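Local coordinates for protein packaging enzyme P4 (Pseudomonas phage phi6, PDB 4BLO) that hydrolyses nucleoside triphosphates and probably uses that energy, as a RecA-like hexameric helicase, to package viral RNA, at residues L[122-127]-L[133-138]. Numbering follows the deposited sequence.
Sequences TALMGA and SITLNE. With CA (calcium ion), chain B; ADP (adenosine-5'-diphosphate), chain C.
L124 on the strand faces L136 on the helix, their CA atoms 8.1 Å apart, the nearest CA pair between 122-127 and 133-138. From there the chain continues through G126 and A127 into the loop, and helix 132-140 begins just before S133, the arrangement of a Walker A strand-loop-helix.

L124 carries the contact. With CG anti to the backbone N (chi1 177°), the side chain reaches out to the helix and its two methyls divide the work: CD2 packs on L136 CB at 3.8 Å, while CD1 comes within 4.4 Å of T135 CG2. The T135 hydroxyl is bonded to G131 O, back in the loop.

One turn earlier the helix serves the nucleotide. S133 N donates a nearly straight bond to ADP O2B (3.1 Å, 164°), I134 N binds ADP O2A, and S133 OG coordinates the calcium ion at 2.3 Å, with ADP O2B also on the metal. The S133 hydroxyl is also hydrogen-bonded to D187 OD2, and K132 NZ ties G126 O to the ADP.

Strand 120-126 lies between parallel strands 226-231 and 253-258; I255 and C257 also pack on L124, V230 touches L136, and helix 240-248 lies against A123 and M125.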
ATOM      1  N   THR L 122      22.971 -22.943   5.800  1.00 31.87           N
ATOM      2  CA  THR L 122      23.484 -22.941   4.440  1.00 31.40           C
ATOM      3  C   THR L 122      22.256 -22.738   3.556  1.00 33.08           C
ATOM      4  O   THR L 122      21.207 -23.315   3.851  1.00 32.46           O
ATOM      5  CB  THR L 122      24.292 -24.204   4.175  1.00 41.52           C
ATOM      6  OG1 THR L 122      25.372 -24.260   5.117  1.00 36.61           O
ATOM      7  CG2 THR L 122      24.822 -24.277   2.744  1.00 41.85           C
ATOM      8  N   ALA L 123      22.350 -21.848   2.541  1.00 27.60           N
ATOM      9  CA  ALA L 123      21.205 -21.545   1.686  1.00 26.07           C
ATOM     10  C   ALA L 123      21.448 -22.000   0.271  1.00 28.76           C
ATOM     11  O   ALA L 123      22.337 -21.503  -0.414  1.00 28.04           O
ATOM     12  CB  ALA L 123      20.873 -20.051   1.723  1.00 25.86           C
ATOM     13  N   LEU L 124      20.646 -22.962  -0.161  1.00 26.93           N
ATOM     14  CA  LEU L 124      20.741 -23.533  -1.492  1.00 28.84           C
ATOM     15  C   LEU L 124      19.786 -22.776  -2.406  1.00 37.61           C
ATOM     16  O   LEU L 124      18.585 -23.021  -2.401  1.00 35.63           O
ATOM     17  CB  LEU L 124      20.468 -25.054  -1.439  1.00 28.60           C
ATOM     18  CG  LEU L 124      20.434 -25.899  -2.702  1.00 32.71           C
ATOM     19  CD1 LEU L 124      21.785 -25.989  -3.342  1.00 33.65           C
ATOM     20  CD2 LEU L 124      19.918 -27.264  -2.368  1.00 35.49           C
ATOM     21  N   MET L 125      20.367 -21.815  -3.166  1.00 39.13           N
ATOM     22  CA  MET L 125      19.730 -20.895  -4.112  1.00 40.63           C
ATOM     23  C   MET L 125      19.667 -21.443  -5.539  1.00 44.56           C
ATOM     24  O   MET L 125      20.414 -22.350  -5.900  1.00 45.72           O
ATOM     25  CB  MET L 125      20.513 -19.569  -4.132  1.00 44.00           C
ATOM     26  CG  MET L 125      20.161 -18.632  -3.001  1.00 47.60           C
ATOM     27  SD  MET L 125      19.685 -17.042  -3.689  1.00 53.25           S
ATOM     28  CE  MET L 125      18.423 -16.575  -2.564  1.00 48.99           C
ATOM     29  N   GLY L 126      18.822 -20.813  -6.342  1.00 39.41           N
ATOM     30  CA  GLY L 126      18.652 -21.124  -7.754  1.00 39.81           C
ATOM     31  C   GLY L 126      17.283 -20.798  -8.290  1.00 42.09           C
ATOM     32  O   GLY L 126      16.291 -20.870  -7.560  1.00 40.83           O
ATOM     33  N   ALA L 127      17.208 -20.472  -9.598  1.00 38.52           N
ATOM     34  CA  ALA L 127      15.965 -20.225 -10.336  1.00 37.99           C
ATOM     35  C   ALA L 127      15.162 -21.531 -10.365  1.00 42.71           C
ATOM     36  O   ALA L 127      15.708 -22.552  -9.955  1.00 44.89           O
ATOM     37  CB  ALA L 127      16.288 -19.756 -11.751  1.00 40.15           C
ATOM     38  N   SER L 133      16.888 -29.275  -5.800  1.00 29.12           N
ATOM     39  CA  SER L 133      16.428 -30.521  -5.194  1.00 29.41           C
ATOM     40  C   SER L 133      17.321 -31.707  -5.601  1.00 39.97           C
ATOM     41  O   SER L 133      17.584 -32.579  -4.770  1.00 41.23           O
ATOM     42  CB  SER L 133      14.972 -30.787  -5.565  1.00 29.57           C
ATOM     43  OG  SER L 133      14.121 -29.776  -5.052  1.00 30.56           O
ATOM     44  N   ILE L 134      17.815 -31.705  -6.860  1.00 38.49           N
ATOM     45  CA  ILE L 134      18.721 -32.717  -7.418  1.00 39.64           C
ATOM     46  C   ILE L 134      20.066 -32.647  -6.697  1.00 41.64           C
ATOM     47  O   ILE L 134      20.541 -33.679  -6.230  1.00 40.55           O
ATOM     48  CB  ILE L 134      18.846 -32.543  -8.963  1.00 44.00           C
ATOM     49  CG1 ILE L 134      17.746 -33.346  -9.699  1.00 45.52           C
ATOM     50  CG2 ILE L 134      20.254 -32.816  -9.534  1.00 45.91           C
ATOM     51  CD1 ILE L 134      17.754 -34.953  -9.549  1.00 57.95           C
ATOM     52  N   THR L 135      20.647 -31.435  -6.573  1.00 38.93           N
ATOM     53  CA  THR L 135      21.929 -31.200  -5.898  1.00 40.56           C
ATOM     54  C   THR L 135      21.813 -31.606  -4.425  1.00 45.64           C
ATOM     55  O   THR L 135      22.699 -32.296  -3.912  1.00 45.66           O
ATOM     56  CB  THR L 135      22.366 -29.738  -6.051  1.00 44.15           C
ATOM     57  OG1 THR L 135      22.478 -29.446  -7.436  1.00 43.01           O
ATOM     58  CG2 THR L 135      23.694 -29.450  -5.367  1.00 42.54           C
ATOM     59  N   LEU L 136      20.692 -31.215  -3.773  1.00 40.23           N
ATOM     60  CA  LEU L 136      20.436 -31.536  -2.382  1.00 38.41           C
ATOM     61  C   LEU L 136      20.460 -33.067  -2.117  1.00 44.02           C
ATOM     62  O   LEU L 136      21.144 -33.516  -1.198  1.00 44.70           O
ATOM     63  CB  LEU L 136      19.088 -30.924  -1.948  1.00 36.07           C
ATOM     64  CG  LEU L 136      18.597 -31.268  -0.528  1.00 38.55           C
ATOM     65  CD1 LEU L 136      19.544 -30.738   0.547  1.00 38.78           C
ATOM     66  CD2 LEU L 136      17.208 -30.760  -0.306  1.00 36.76           C
ATOM     67  N   ASN L 137      19.746 -33.853  -2.928  1.00 40.55           N
ATOM     68  CA  ASN L 137      19.614 -35.270  -2.651  1.00 41.55           C
ATOM     69  C   ASN L 137      20.740 -36.126  -3.241  1.00 49.33           C
ATOM     70  O   ASN L 137      21.136 -37.104  -2.592  1.00 50.02           O
ATOM     71  CB  ASN L 137      18.244 -35.767  -3.087  1.00 37.24           C
ATOM     72  CG  ASN L 137      17.146 -35.147  -2.243  1.00 53.45           C
ATOM     73  OD1 ASN L 137      16.824 -35.605  -1.144  1.00 40.55           O
ATOM     74  ND2 ASN L 137      16.618 -34.014  -2.683  1.00 47.72           N
ATOM     75  N   GLU L 138      21.282 -35.764  -4.422  1.00 46.30           N
ATOM     76  CA  GLU L 138      22.361 -36.539  -5.040  1.00 47.30           C
ATOM     77  C   GLU L 138      23.731 -36.128  -4.532  1.00 51.62           C
ATOM     78  O   GLU L 138      24.483 -37.008  -4.116  1.00 53.69           O
ATOM     79  CB  GLU L 138      22.339 -36.431  -6.566  1.00 49.13           C
ATOM     80  CG  GLU L 138      21.158 -37.125  -7.210  1.00 61.57           C
ATOM     81  CD  GLU L 138      21.226 -37.197  -8.723  1.00 88.10           C
ATOM     82  OE1 GLU L 138      21.743 -36.252  -9.360  1.00 73.38           O
ATOM     83  OE2 GLU L 138      20.722 -38.199  -9.278  1.00 95.99           O
TER
HETATM   84 CA    CA B 400      12.464 -28.852  -6.277  1.00 50.23          CA
HETATM   85  PB  ADP C 401      14.586 -27.220  -8.641  1.00 44.43           P
HETATM   86  O1B ADP C 401      15.652 -26.100  -8.648  1.00 42.78           O
HETATM   87  O2B ADP C 401      14.564 -27.883  -7.259  1.00 45.14           O
HETATM   88  O3B ADP C 401      13.226 -26.653  -8.952  1.00 39.84           O
HETATM   89  PA  ADP C 401      15.056 -29.909  -9.711  1.00 56.28           P
HETATM   90  O1A ADP C 401      13.762 -30.490  -9.112  1.00 57.28           O
HETATM   91  O2A ADP C 401      16.202 -30.308  -8.861  1.00 55.55           O
HETATM   92  O3A ADP C 401      14.958 -28.310  -9.754  1.00 49.36           O
HETATM   93  O5' ADP C 401      15.273 -30.457 -11.181  1.00 62.70           O
HETATM   94  C5' ADP C 401      16.080 -29.726 -12.126  1.00 65.54           C
HETATM   95  C4' ADP C 401      16.229 -30.509 -13.403  1.00 68.46           C
HETATM   96  O4' ADP C 401      14.932 -30.693 -14.008  1.00 68.89           O
HETATM   97  C3' ADP C 401      17.067 -29.806 -14.466  1.00 71.89           C
HETATM   98  O3' ADP C 401      18.460 -30.042 -14.290  1.00 72.92           O
HETATM   99  C2' ADP C 401      16.508 -30.390 -15.763  1.00 74.12           C
HETATM  100  O2' ADP C 401      17.086 -31.646 -16.103  1.00 76.72           O
HETATM  101  C1' ADP C 401      15.022 -30.547 -15.415  1.00 72.54           C
HETATM  102  N9  ADP C 401      14.175 -29.433 -15.844  1.00 73.50           N
HETATM  103  C8  ADP C 401      13.617 -28.456 -15.061  1.00 73.44           C
HETATM  104  N7  ADP C 401      12.906 -27.575 -15.723  1.00 74.57           N
HETATM  105  C5  ADP C 401      13.000 -28.006 -17.042  1.00 75.05           C
HETATM  106  C6  ADP C 401      12.466 -27.500 -18.247  1.00 75.86           C
HETATM  107  N6  ADP C 401      11.761 -26.369 -18.331  1.00 74.89           N
HETATM  108  N1  ADP C 401      12.732 -28.183 -19.387  1.00 77.60           N
HETATM  109  C2  ADP C 401      13.496 -29.279 -19.319  1.00 77.85           C
HETATM  110  N3  ADP C 401      14.065 -29.838 -18.247  1.00 75.97           N
HETATM  111  C4  ADP C 401      13.774 -29.150 -17.129  1.00 74.50           C